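Local coordinates for uncharacterized protein (PDB 4R7F) that is of unknown function but has three immunoglobulin-like beta-sandwich domains and a region related to the first domain of type 9 secretion system plug proteins, at residues A[14-19]-A[130-135]; A[51-55]-A[99-105]; A[346-350]-A[360-364]. All blocks are in the same frame, centred on the assembly; numbering follows the deposited sequence.

Contact 1: A[14-19]-A[130-135]; sequences IKTLQV and IFTACF
Strands 14-19 and 130-135 run the same way on the two facing sheets of an immunoglobulin-like beta-sandwich, from Ile14 opposite Ile130 to Val19 opposite Ala133. Their axes cross at -23° and come within 7.7 Å, and no hydrogen bond passes between them, which is the geometry of packed layers and not of neighbouring strands in one sheet. At Thr16 the backbone takes a positive phi of 62°, and this kink brings Ile14 and Leu17, three residues apart, to the same side, both directed at the opposing strand.

The Phe131 ring is touched by both Ile14 and Leu17. Its CG sits between the backbone N and the carbonyl carbon (chi1 76°), a rotation that places the ring where Leu17 CD1 meets one face. This methyl lies 3.9 Å from the ring centroid, as a CH-pi contact displaced toward the rim; its closest ring atom is Phe131 CE1 at 3.6 Å. Ile14 CG2 reaches Phe131 CD2 obliquely at 3.9 Å, and Phe43 of strand 39-46 adds an edge-to-face partner for the same ring. The second branch of Ile14 is directed elsewhere: its CD1 meets Ile130 CD1 at 3.7 Å, the two side chains crossing at about a right angle.

Towards the other end, Val19 splits its methyls between two residues, CG2 lying 3.6 Å from Ala133 CB and CG1 3.6 Å from Cys134 O.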
ATOM      1  N   ILE A  14      18.158   0.121  28.640  1.00 36.16           N
ATOM      2  CA  ILE A  14      17.421   0.785  27.558  1.00 30.32           C
ATOM      3  C   ILE A  14      16.567  -0.254  26.811  1.00 28.94           C
ATOM      4  O   ILE A  14      17.059  -1.306  26.410  1.00 32.39           O
ATOM      5  CB  ILE A  14      18.456   1.462  26.583  1.00 35.93           C
ATOM      6  CG1 ILE A  14      19.259   2.553  27.306  1.00 38.32           C
ATOM      7  CG2 ILE A  14      17.824   1.999  25.305  1.00 36.94           C
ATOM      8  CD1 ILE A  14      18.411   3.659  27.889  1.00 42.77           C
ATOM      9  N   LYS A  15      15.292   0.030  26.587  1.00 31.07           N
ATOM     10  CA  LYS A  15      14.436  -0.922  25.873  1.00 27.25           C
ATOM     11  C   LYS A  15      13.550  -0.181  24.923  1.00 31.67           C
ATOM     12  O   LYS A  15      13.301   1.024  25.096  1.00 32.77           O
ATOM     13  CB  LYS A  15      13.555  -1.699  26.833  1.00 34.02           C
ATOM     14  CG  LYS A  15      14.297  -2.517  27.869  1.00 37.34           C
ATOM     15  CD  LYS A  15      14.987  -3.715  27.245  1.00 43.04           C
ATOM     16  CE  LYS A  15      15.533  -4.631  28.337  1.00 50.47           C
ATOM     17  NZ  LYS A  15      16.833  -5.291  28.002  1.00 49.07           N
ATOM     18  N   THR A  16      13.103  -0.905  23.900  1.00 28.11           N
ATOM     19  CA  THR A  16      12.011  -0.481  23.017  1.00 28.49           C
ATOM     20  C   THR A  16      12.399   0.784  22.300  1.00 30.24           C
ATOM     21  O   THR A  16      11.629   1.759  22.204  1.00 37.62           O
ATOM     22  CB  THR A  16      10.694  -0.345  23.822  1.00 31.99           C
ATOM     23  OG1 THR A  16      10.539  -1.518  24.638  1.00 31.38           O
ATOM     24  CG2 THR A  16       9.509  -0.210  22.915  1.00 32.02           C
ATOM     25  N   LEU A  17      13.630   0.770  21.807  1.00 32.72           N
ATOM     26  CA  LEU A  17      14.103   1.833  20.937  1.00 36.46           C
ATOM     27  C   LEU A  17      13.339   1.792  19.618  1.00 37.23           C
ATOM     28  O   LEU A  17      13.361   0.790  18.931  1.00 35.33           O
ATOM     29  CB  LEU A  17      15.574   1.679  20.658  1.00 29.26           C
ATOM     30  CG  LEU A  17      16.178   2.695  19.704  1.00 30.73           C
ATOM     31  CD1 LEU A  17      16.150   4.088  20.306  1.00 33.91           C
ATOM     32  CD2 LEU A  17      17.610   2.285  19.405  1.00 33.48           C
ATOM     33  N   GLN A  18      12.674   2.895  19.299  1.00 40.00           N
ATOM     34  CA  GLN A  18      11.989   3.086  18.039  1.00 35.35           C
ATOM     35  C   GLN A  18      12.507   4.331  17.343  1.00 36.02           C
ATOM     36  O   GLN A  18      12.709   5.372  17.972  1.00 38.39           O
ATOM     37  CB  GLN A  18      10.493   3.280  18.270  1.00 36.50           C
ATOM     38  CG  GLN A  18       9.822   2.117  18.966  1.00 37.41           C
ATOM     39  CD  GLN A  18       8.333   2.348  19.204  1.00 38.90           C
ATOM     40  OE1 GLN A  18       7.899   2.751  20.303  1.00 52.75           O
ATOM     41  NE2 GLN A  18       7.550   2.082  18.190  1.00 38.30           N
ATOM     42  N   VAL A  19      12.712   4.181  16.041  1.00 34.20           N
ATOM     43  CA  VAL A  19      13.013   5.243  15.108  1.00 40.23           C
ATOM     44  C   VAL A  19      11.951   5.240  13.990  1.00 36.82           C
ATOM     45  O   VAL A  19      11.843   4.296  13.212  1.00 48.49           O
ATOM     46  CB  VAL A  19      14.408   5.031  14.521  1.00 37.98           C
ATOM     47  CG1 VAL A  19      14.761   6.164  13.563  1.00 40.56           C
ATOM     48  CG2 VAL A  19      15.418   4.890  15.655  1.00 34.56           C
ATOM     49  N   ILE A 130      25.185   4.521  25.035  1.00 37.36           N
ATOM     50  CA  ILE A 130      24.184   3.534  25.404  1.00 38.59           C
ATOM     51  C   ILE A 130      23.295   3.023  24.268  1.00 37.39           C
ATOM     52  O   ILE A 130      22.755   1.915  24.365  1.00 40.84           O
ATOM     53  CB  ILE A 130      23.277   4.003  26.567  1.00 45.38           C
ATOM     54  CG1 ILE A 130      22.449   5.218  26.198  1.00 41.26           C
ATOM     55  CG2 ILE A 130      24.114   4.262  27.814  1.00 46.31           C
ATOM     56  CD1 ILE A 130      21.489   5.594  27.295  1.00 45.77           C
ATOM     57  N   PHE A 131      23.074   3.848  23.245  1.00 36.86           N
ATOM     58  CA  PHE A 131      22.475   3.392  21.993  1.00 29.02           C
ATOM     59  C   PHE A 131      22.779   4.364  20.873  1.00 32.56           C
ATOM     60  O   PHE A 131      23.127   5.498  21.112  1.00 37.02           O
ATOM     61  CB  PHE A 131      20.979   3.155  22.138  1.00 30.04           C
ATOM     62  CG  PHE A 131      20.131   4.404  22.176  1.00 32.98           C
ATOM     63  CD1 PHE A 131      19.803   5.074  21.009  1.00 33.42           C
ATOM     64  CD2 PHE A 131      19.595   4.852  23.372  1.00 39.86           C
ATOM     65  CE1 PHE A 131      18.989   6.188  21.022  1.00 33.74           C
ATOM     66  CE2 PHE A 131      18.773   5.969  23.400  1.00 43.49           C
ATOM     67  CZ  PHE A 131      18.474   6.638  22.234  1.00 39.71           C
ATOM     68  N   THR A 132      22.668   3.866  19.661  1.00 34.70           N
ATOM     69  CA  THR A 132      22.718   4.634  18.436  1.00 35.92           C
ATOM     70  C   THR A 132      21.369   4.488  17.716  1.00 33.06           C
ATOM     71  O   THR A 132      20.838   3.392  17.610  1.00 34.84           O
ATOM     72  CB  THR A 132      23.856   4.077  17.585  1.00 32.83           C
ATOM     73  OG1 THR A 132      25.047   4.174  18.349  1.00 36.16           O
ATOM     74  CG2 THR A 132      24.041   4.845  16.317  1.00 39.66           C
ATOM     75  N   ALA A 133      20.788   5.599  17.279  1.00 34.16           N
ATOM     76  CA  ALA A 133      19.595   5.579  16.433  1.00 27.26           C
ATOM     77  C   ALA A 133      19.901   6.231  15.102  1.00 30.31           C
ATOM     78  O   ALA A 133      20.454   7.320  15.052  1.00 32.98           O
ATOM     79  CB  ALA A 133      18.457   6.286  17.091  1.00 33.83           C
ATOM     80  N   CYS A 134      19.568   5.536  14.020  1.00 30.43           N
ATOM     81  CA  CYS A 134      20.000   5.919  12.680  1.00 30.16           C
ATOM     82  C   CYS A 134      18.796   6.229  11.780  1.00 34.71           C
ATOM     83  O   CYS A 134      17.814   5.484  11.781  1.00 33.56           O
ATOM     84  CB  CYS A 134      20.787   4.766  12.048  1.00 29.80           C
ATOM     85  SG  CYS A 134      22.463   4.553  12.635  1.00 33.53           S
ATOM     86  N   PHE A 135      18.903   7.311  11.003  1.00 32.60           N
ATOM     87  CA  PHE A 135      17.877   7.735  10.061  1.00 28.47           C
ATOM     88  C   PHE A 135      18.558   8.515   8.948  1.00 30.46           C
ATOM     89  O   PHE A 135      19.738   8.897   9.049  1.00 29.76           O
ATOM     90  CB  PHE A 135      16.794   8.597  10.734  1.00 32.03           C
ATOM     91  CG  PHE A 135      17.304   9.895  11.290  1.00 28.57           C
ATOM     92  CD1 PHE A 135      17.787   9.966  12.587  1.00 37.76           C
ATOM     93  CD2 PHE A 135      17.328  11.046  10.506  1.00 36.37           C
ATOM     94  CE1 PHE A 135      18.288  11.161  13.091  1.00 42.55           C
ATOM     95  CE2 PHE A 135      17.838  12.242  10.991  1.00 41.89           C
ATOM     96  CZ  PHE A 135      18.315  12.297  12.290  1.00 45.37           C
TER

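Contact 2: A[51-55]-A[99-105]; sequences TRYAY and YRLLLPN
Asn105 OD1, on the amide that faces Tyr55 across the contact, receives the backbone N-H groups of both Asp107 and Val108. On the same amide, ND2 donates to Leu102 O at 2.7 Å, with the acceptor tilted out of the amide plane and an N-H...O angle of 139°. With both ends of the amide engaged, its rotation is fixed in the turn that follows the cis peptide bond before Pro104. Tyr55 OH lies 3.5 Å from Asn105 ND2, a contact to which no hydrogen bond is assigned, the two side chains arriving from opposite directions.

The Tyr55 ring lies against Leu101 of strand 99-103. Leu101 CD2 stands almost exactly over the ring centre, 3.9 Å from the centroid and 11° off the normal, a clear CH-pi contact, while its sister methyl CD1 touches Tyr55 CE1 nearer the rim at 3.6 Å. Further along, Leu103 CD2 approaches the same ring obliquely.

At the other end two tyrosines form a T-shaped pair: the edge of Tyr53 is presented to the face of Tyr99, with centroids 5.0 Å apart and planes at 75°. Tyr53 CE2 is the leading atom, 3.5 Å from Tyr99 CZ and therefore off-centre toward the hydroxyl. A water joins the two phenols, at 2.9 Å from Tyr99 OH and by a weak bond to Tyr53 OH. Phe43 also stacks with Tyr99, extending the aromatic cluster.

Strands 53-55 and 99-103 stay 10.5 Å apart at closest approach with no hydrogen bonds between them, so large side chains bridge two separate sheets, as in the core of an immunoglobulin-like beta-sandwich.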
ATOM      1  N   THR A  51      17.093   9.976  34.849  1.00 88.48           N
ATOM      2  CA  THR A  51      18.478   9.966  34.446  1.00 66.80           C
ATOM      3  C   THR A  51      18.607  11.020  33.365  1.00 64.93           C
ATOM      4  O   THR A  51      17.681  11.208  32.572  1.00 81.38           O
ATOM      5  CB  THR A  51      18.814   8.578  33.882  1.00 69.99           C
ATOM      6  OG1 THR A  51      18.635   7.601  34.908  1.00 65.80           O
ATOM      7  CG2 THR A  51      20.237   8.505  33.344  1.00 62.82           C
ATOM      8  N   ARG A  52      19.736  11.719  33.337  1.00 69.28           N
ATOM      9  CA  ARG A  52      19.972  12.761  32.331  1.00 79.42           C
ATOM     10  C   ARG A  52      20.662  12.140  31.129  1.00 59.38           C
ATOM     11  O   ARG A  52      21.817  11.728  31.233  1.00 55.88           O
ATOM     12  CB  ARG A  52      20.861  13.882  32.892  1.00 89.50           C
ATOM     13  CG  ARG A  52      20.233  14.709  34.002  1.00110.72           C
ATOM     14  CD  ARG A  52      19.273  15.763  33.465  1.00124.52           C
ATOM     15  NE  ARG A  52      19.967  17.005  33.120  1.00126.80           N
ATOM     16  CZ  ARG A  52      19.366  18.150  32.800  1.00114.16           C
ATOM     17  NH1 ARG A  52      18.039  18.243  32.767  1.00117.84           N
ATOM     18  NH2 ARG A  52      20.101  19.215  32.502  1.00 95.96           N
ATOM     19  N   TYR A  53      19.961  12.052  29.999  1.00 59.00           N
ATOM     20  CA  TYR A  53      20.607  11.595  28.773  1.00 53.39           C
ATOM     21  C   TYR A  53      20.816  12.753  27.818  1.00 56.02           C
ATOM     22  O   TYR A  53      19.963  13.632  27.698  1.00 51.60           O
ATOM     23  CB  TYR A  53      19.785  10.530  28.048  1.00 51.06           C
ATOM     24  CG  TYR A  53      19.462   9.291  28.839  1.00 41.91           C
ATOM     25  CD1 TYR A  53      20.441   8.354  29.147  1.00 48.27           C
ATOM     26  CD2 TYR A  53      18.143   9.007  29.214  1.00 46.63           C
ATOM     27  CE1 TYR A  53      20.126   7.185  29.852  1.00 42.94           C
ATOM     28  CE2 TYR A  53      17.819   7.841  29.909  1.00 40.11           C
ATOM     29  CZ  TYR A  53      18.811   6.945  30.238  1.00 40.69           C
ATOM     30  OH  TYR A  53      18.468   5.820  30.956  1.00 54.60           O
ATOM     31  N   ALA A  54      21.953  12.723  27.132  1.00 51.00           N
ATOM     32  CA  ALA A  54      22.291  13.688  26.109  1.00 52.72           C
ATOM     33  C   ALA A  54      22.710  12.971  24.799  1.00 45.57           C
ATOM     34  O   ALA A  54      23.085  11.807  24.816  1.00 38.37           O
ATOM     35  CB  ALA A  54      23.426  14.568  26.621  1.00 51.32           C
ATOM     36  N   TYR A  55      22.681  13.667  23.668  1.00 51.51           N
ATOM     37  CA  TYR A  55      23.038  13.028  22.384  1.00 44.45           C
ATOM     38  C   TYR A  55      24.029  13.810  21.526  1.00 43.92           C
ATOM     39  O   TYR A  55      24.143  15.016  21.662  1.00 39.50           O
ATOM     40  CB  TYR A  55      21.774  12.758  21.566  1.00 38.65           C
ATOM     41  CG  TYR A  55      21.030  13.995  21.143  1.00 41.20           C
ATOM     42  CD1 TYR A  55      20.148  14.618  22.017  1.00 47.13           C
ATOM     43  CD2 TYR A  55      21.175  14.529  19.868  1.00 40.39           C
ATOM     44  CE1 TYR A  55      19.447  15.749  21.649  1.00 43.47           C
ATOM     45  CE2 TYR A  55      20.463  15.664  19.485  1.00 43.96           C
ATOM     46  CZ  TYR A  55      19.605  16.274  20.391  1.00 46.79           C
ATOM     47  OH  TYR A  55      18.889  17.405  20.074  1.00 46.50           O
ATOM     48  N   TYR A  99      11.094   8.185  26.958  1.00 38.64           N
ATOM     49  CA  TYR A  99      11.800   9.350  26.438  1.00 35.44           C
ATOM     50  C   TYR A  99      11.510   9.513  24.959  1.00 38.93           C
ATOM     51  O   TYR A  99      11.323   8.547  24.225  1.00 44.78           O
ATOM     52  CB  TYR A  99      13.301   9.168  26.596  1.00 35.82           C
ATOM     53  CG  TYR A  99      13.768   9.092  28.034  1.00 46.23           C
ATOM     54  CD1 TYR A  99      13.647   7.916  28.758  1.00 40.90           C
ATOM     55  CD2 TYR A  99      14.331  10.212  28.677  1.00 48.40           C
ATOM     56  CE1 TYR A  99      14.060   7.839  30.076  1.00 47.04           C
ATOM     57  CE2 TYR A  99      14.758  10.145  30.004  1.00 46.24           C
ATOM     58  CZ  TYR A  99      14.599   8.958  30.704  1.00 47.76           C
ATOM     59  OH  TYR A  99      15.016   8.849  32.008  1.00 52.37           O
ATOM     60  N   ARG A 100      11.512  10.746  24.513  1.00 39.96           N
ATOM     61  CA  ARG A 100      11.152  11.087  23.148  1.00 48.37           C
ATOM     62  C   ARG A 100      12.011  12.257  22.734  1.00 43.30           C
ATOM     63  O   ARG A 100      12.097  13.249  23.450  1.00 48.04           O
ATOM     64  CB  ARG A 100       9.694  11.459  23.086  1.00 45.85           C
ATOM     65  CG  ARG A 100       9.158  11.788  21.710  1.00 57.49           C
ATOM     66  CD  ARG A 100       7.690  11.373  21.683  1.00 69.24           C
ATOM     67  NE  ARG A 100       6.860  12.204  20.833  1.00 79.37           N
ATOM     68  CZ  ARG A 100       6.506  13.445  21.143  1.00 81.22           C
ATOM     69  NH1 ARG A 100       6.930  14.014  22.271  1.00 64.36           N
ATOM     70  NH2 ARG A 100       5.746  14.131  20.306  1.00 91.14           N
ATOM     71  N   LEU A 101      12.670  12.089  21.597  1.00 49.03           N
ATOM     72  CA  LEU A 101      13.492  13.092  20.954  1.00 46.05           C
ATOM     73  C   LEU A 101      12.999  13.187  19.530  1.00 47.14           C
ATOM     74  O   LEU A 101      12.969  12.181  18.811  1.00 39.50           O
ATOM     75  CB  LEU A 101      14.955  12.656  20.971  1.00 44.28           C
ATOM     76  CG  LEU A 101      15.947  13.461  20.139  1.00 44.94           C
ATOM     77  CD1 LEU A 101      16.100  14.871  20.684  1.00 56.36           C
ATOM     78  CD2 LEU A 101      17.282  12.771  20.164  1.00 43.27           C
ATOM     79  N   LEU A 102      12.565  14.381  19.144  1.00 45.68           N
ATOM     80  CA  LEU A 102      12.241  14.670  17.763  1.00 40.57           C
ATOM     81  C   LEU A 102      13.399  15.428  17.111  1.00 41.91           C
ATOM     82  O   LEU A 102      14.020  16.308  17.729  1.00 41.60           O
ATOM     83  CB  LEU A 102      10.980  15.504  17.683  1.00 43.68           C
ATOM     84  CG  LEU A 102       9.779  14.900  18.386  1.00 49.99           C
ATOM     85  CD1 LEU A 102       8.574  15.811  18.221  1.00 57.47           C
ATOM     86  CD2 LEU A 102       9.498  13.518  17.835  1.00 51.39           C
ATOM     87  N   LEU A 103      13.680  15.080  15.865  1.00 35.25           N
ATOM     88  CA  LEU A 103      14.673  15.768  15.078  1.00 33.75           C
ATOM     89  C   LEU A 103      14.177  16.008  13.656  1.00 37.20           C
ATOM     90  O   LEU A 103      13.518  15.165  13.081  1.00 39.20           O
ATOM     91  CB  LEU A 103      15.924  14.932  15.016  1.00 38.23           C
ATOM     92  CG  LEU A 103      16.764  14.889  16.285  1.00 43.86           C
ATOM     93  CD1 LEU A 103      17.710  13.695  16.254  1.00 40.80           C
ATOM     94  CD2 LEU A 103      17.545  16.178  16.435  1.00 42.88           C
ATOM     95  N   PRO A 104      14.491  17.172  13.078  1.00 39.87           N
ATOM     96  CA  PRO A 104      15.160  18.286  13.731  1.00 42.68           C
ATOM     97  C   PRO A 104      14.222  18.941  14.762  1.00 44.73           C
ATOM     98  O   PRO A 104      13.013  18.676  14.764  1.00 41.97           O
ATOM     99  CB  PRO A 104      15.416  19.244  12.579  1.00 39.56           C
ATOM    100  CG  PRO A 104      14.219  19.033  11.716  1.00 42.14           C
ATOM    101  CD  PRO A 104      14.042  17.536  11.728  1.00 33.28           C
ATOM    102  N   ASN A 105      14.774  19.769  15.639  1.00 44.00           N
ATOM    103  CA  ASN A 105      13.967  20.423  16.658  1.00 44.90           C
ATOM    104  C   ASN A 105      14.486  21.849  16.864  1.00 49.55           C
ATOM    105  O   ASN A 105      15.230  22.352  16.024  1.00 48.67           O
ATOM    106  CB  ASN A 105      13.966  19.574  17.942  1.00 40.82           C
ATOM    107  CG  ASN A 105      15.362  19.314  18.482  1.00 41.99           C
ATOM    108  OD1 ASN A 105      16.211  20.195  18.476  1.00 46.82           O
ATOM    109  ND2 ASN A 105      15.610  18.097  18.948  1.00 53.69           N
TER
HETATM  110  O   HOH W   1      15.930   6.276  33.043  1.00 51.89           O

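Contact 3: A[346-350]-A[360-364]; sequences YQYLF and TGPIE
Glu364 turns back onto strand 346-350 from the loop that follows strand 342-352, in what is probably one of the protein's immunoglobulin-like beta-sandwich domains. Its CB points at the strand, and CG passes 3.5 Å from Tyr348 O. A bend at chi2 (-57°) then carries the carboxylate alongside the backbone, with CD next to Gln347 CB. At the tip, OE2 accepts the N-H of Tyr348 at 2.8 Å with its anti lone pair, the N-H...O angle being 145°. Arg225 NE forms a salt bridge with this oxygen and Arg259 NH2 with OE1, so the buried carboxylate has charged partners at both oxygens, which would probably favour its ionised form.

The loop itself is folded tightly enough for Glu364 N to bond Thr360 O, and this local turn presents Thr360, Pro362, Ile363 and Glu364 to the strand. Thr360 CG2 lies beside Leu349 CD2 at 3.6 Å and also near the amide of Gln347, whose NE2 is held by Asn310. Pro362 CG packs against Phe350 CB at 3.8 Å, with ring and side chain crossing at about a right angle. Ile363 CG2 meets Tyr348 CB at 3.7 Å; both residues also touch Leu297 on strand 290-298. A magnesium ion lies about 8 Å from the side chain of Gln347, and Gln371, later in the same loop, is a magnesium ligand, probably of that ion.

A water bridges the two backbones, donating to Tyr348 O at 2.9 Å and accepting the N-H of Ile363 N at 3.0 Å.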
ATOM      1  N   TYR A 346       7.608 -10.980  14.015  1.00 30.81           N
ATOM      2  CA  TYR A 346       8.893 -11.597  14.231  1.00 28.12           C
ATOM      3  C   TYR A 346       9.098 -12.761  13.284  1.00 28.28           C
ATOM      4  O   TYR A 346       8.152 -13.274  12.720  1.00 29.34           O
ATOM      5  CB  TYR A 346       9.058 -12.058  15.702  1.00 29.50           C
ATOM      6  CG  TYR A 346       8.211 -13.253  16.123  1.00 26.06           C
ATOM      7  CD1 TYR A 346       6.874 -13.118  16.481  1.00 25.11           C
ATOM      8  CD2 TYR A 346       8.767 -14.520  16.193  1.00 25.22           C
ATOM      9  CE1 TYR A 346       6.128 -14.240  16.894  1.00 28.45           C
ATOM     10  CE2 TYR A 346       8.029 -15.625  16.588  1.00 27.54           C
ATOM     11  CZ  TYR A 346       6.713 -15.496  16.925  1.00 27.70           C
ATOM     12  OH  TYR A 346       6.028 -16.636  17.329  1.00 28.47           O
ATOM     13  N   GLN A 347      10.354 -13.168  13.122  1.00 31.42           N
ATOM     14  CA  GLN A 347      10.681 -14.353  12.368  1.00 26.96           C
ATOM     15  C   GLN A 347      12.043 -14.847  12.792  1.00 29.10           C
ATOM     16  O   GLN A 347      12.760 -14.221  13.602  1.00 29.99           O
ATOM     17  CB  GLN A 347      10.683 -14.053  10.881  1.00 26.40           C
ATOM     18  CG  GLN A 347      11.831 -13.183  10.474  1.00 26.72           C
ATOM     19  CD  GLN A 347      11.849 -12.834   8.992  1.00 29.03           C
ATOM     20  OE1 GLN A 347      11.093 -13.370   8.178  1.00 29.14           O
ATOM     21  NE2 GLN A 347      12.736 -11.918   8.636  1.00 24.45           N
ATOM     22  N   TYR A 348      12.408 -15.964  12.202  1.00 27.87           N
ATOM     23  CA  TYR A 348      13.588 -16.681  12.552  1.00 27.40           C
ATOM     24  C   TYR A 348      14.480 -16.793  11.322  1.00 26.05           C
ATOM     25  O   TYR A 348      14.096 -17.385  10.323  1.00 29.06           O
ATOM     26  CB  TYR A 348      13.198 -18.078  13.029  1.00 27.22           C
ATOM     27  CG  TYR A 348      12.391 -18.129  14.317  1.00 34.06           C
ATOM     28  CD1 TYR A 348      12.964 -17.853  15.573  1.00 30.20           C
ATOM     29  CD2 TYR A 348      11.070 -18.524  14.291  1.00 33.23           C
ATOM     30  CE1 TYR A 348      12.213 -17.948  16.732  1.00 32.15           C
ATOM     31  CE2 TYR A 348      10.323 -18.605  15.439  1.00 27.30           C
ATOM     32  CZ  TYR A 348      10.875 -18.314  16.649  1.00 29.83           C
ATOM     33  OH  TYR A 348      10.064 -18.444  17.759  1.00 27.81           O
ATOM     34  N   LEU A 349      15.674 -16.235  11.413  1.00 25.41           N
ATOM     35  CA  LEU A 349      16.608 -16.275  10.315  1.00 29.93           C
ATOM     36  C   LEU A 349      17.754 -17.199  10.672  1.00 28.30           C
ATOM     37  O   LEU A 349      18.187 -17.233  11.798  1.00 28.29           O
ATOM     38  CB  LEU A 349      17.168 -14.884  10.043  1.00 25.80           C
ATOM     39  CG  LEU A 349      16.232 -13.800   9.530  1.00 27.26           C
ATOM     40  CD1 LEU A 349      17.057 -12.533   9.289  1.00 30.38           C
ATOM     41  CD2 LEU A 349      15.555 -14.234   8.243  1.00 26.48           C
ATOM     42  N   PHE A 350      18.232 -17.920   9.680  1.00 24.86           N
ATOM     43  CA  PHE A 350      19.410 -18.745   9.754  1.00 25.93           C
ATOM     44  C   PHE A 350      20.613 -17.997   9.144  1.00 25.00           C
ATOM     45  O   PHE A 350      20.525 -17.492   8.028  1.00 30.94           O
ATOM     46  CB  PHE A 350      19.134 -20.017   8.932  1.00 27.40           C
ATOM     47  CG  PHE A 350      20.263 -20.971   8.883  1.00 30.93           C
ATOM     48  CD1 PHE A 350      20.634 -21.684  10.012  1.00 37.30           C
ATOM     49  CD2 PHE A 350      20.965 -21.167   7.706  1.00 31.55           C
ATOM     50  CE1 PHE A 350      21.699 -22.576   9.973  1.00 36.71           C
ATOM     51  CE2 PHE A 350      22.023 -22.058   7.658  1.00 32.96           C
ATOM     52  CZ  PHE A 350      22.379 -22.774   8.791  1.00 36.41           C
ATOM     53  N   THR A 360      15.790 -16.415   5.220  1.00 25.65           N
ATOM     54  CA  THR A 360      14.422 -16.819   5.551  1.00 26.49           C
ATOM     55  C   THR A 360      14.136 -18.266   5.093  1.00 25.24           C
ATOM     56  O   THR A 360      13.182 -18.906   5.533  1.00 28.71           O
ATOM     57  CB  THR A 360      13.442 -15.884   4.809  1.00 26.89           C
ATOM     58  OG1 THR A 360      13.965 -15.673   3.491  1.00 27.78           O
ATOM     59  CG2 THR A 360      13.315 -14.568   5.509  1.00 27.27           C
ATOM     60  N   GLY A 361      14.935 -18.779   4.177  1.00 25.51           N
ATOM     61  CA  GLY A 361      14.597 -20.044   3.551  1.00 28.40           C
ATOM     62  C   GLY A 361      14.429 -21.234   4.480  1.00 32.13           C
ATOM     63  O   GLY A 361      13.468 -21.982   4.367  1.00 38.80           O
ATOM     64  N   PRO A 362      15.397 -21.450   5.368  1.00 29.67           N
ATOM     65  CA  PRO A 362      15.383 -22.709   6.141  1.00 29.74           C
ATOM     66  C   PRO A 362      14.220 -22.839   7.139  1.00 33.60           C
ATOM     67  O   PRO A 362      13.628 -23.892   7.242  1.00 38.01           O
ATOM     68  CB  PRO A 362      16.741 -22.693   6.847  1.00 27.15           C
ATOM     69  CG  PRO A 362      17.615 -21.831   6.005  1.00 29.09           C
ATOM     70  CD  PRO A 362      16.690 -20.744   5.483  1.00 27.12           C
ATOM     71  N   ILE A 363      13.847 -21.770   7.825  1.00 32.83           N
ATOM     72  CA  ILE A 363      12.758 -21.851   8.811  1.00 32.60           C
ATOM     73  C   ILE A 363      11.426 -21.200   8.382  1.00 33.24           C
ATOM     74  O   ILE A 363      10.337 -21.690   8.726  1.00 31.74           O
ATOM     75  CB  ILE A 363      13.261 -21.200  10.108  1.00 32.26           C
ATOM     76  CG1 ILE A 363      14.479 -21.994  10.592  1.00 36.70           C
ATOM     77  CG2 ILE A 363      12.154 -21.128  11.158  1.00 28.37           C
ATOM     78  CD1 ILE A 363      15.415 -21.213  11.463  1.00 47.53           C
ATOM     79  N   GLU A 364      11.514 -20.082   7.667  1.00 32.51           N
ATOM     80  CA  GLU A 364      10.333 -19.331   7.311  1.00 29.95           C
ATOM     81  C   GLU A 364       9.832 -19.708   5.932  1.00 29.02           C
ATOM     82  O   GLU A 364       8.651 -19.593   5.654  1.00 32.82           O
ATOM     83  CB  GLU A 364      10.590 -17.825   7.411  1.00 30.00           C
ATOM     84  CG  GLU A 364      10.995 -17.376   8.803  1.00 26.93           C
ATOM     85  CD  GLU A 364      10.008 -17.732   9.902  1.00 37.80           C
ATOM     86  OE1 GLU A 364       8.921 -18.326   9.645  1.00 38.40           O
ATOM     87  OE2 GLU A 364      10.320 -17.416  11.080  1.00 35.14           O
TER
HETATM   88  O   HOH W   2      15.182 -19.076   8.273  1.00 25.58           O

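How the contacts relate
From the N terminus, strand 14-21 opens contact 1, which closes only when the chain returns as strand 129-138. Contact 2 is nested within that long loop, between 51-55 and 99-105. Both tie the same two sheets of one sandwich, the one holding strands 14-21 and 96-103 and the one holding strands 53-60 and 129-138, and their centres are 11 Å apart. They merge into one core, since Ile130 of contact 1 packs on Tyr53 of contact 2 and Phe135 on Leu103. Contact 3 comes later in series, closing a short loop onto strand 342-352; its centre is about 24 Å from that of contact 1 and 35 Å from that of contact 2.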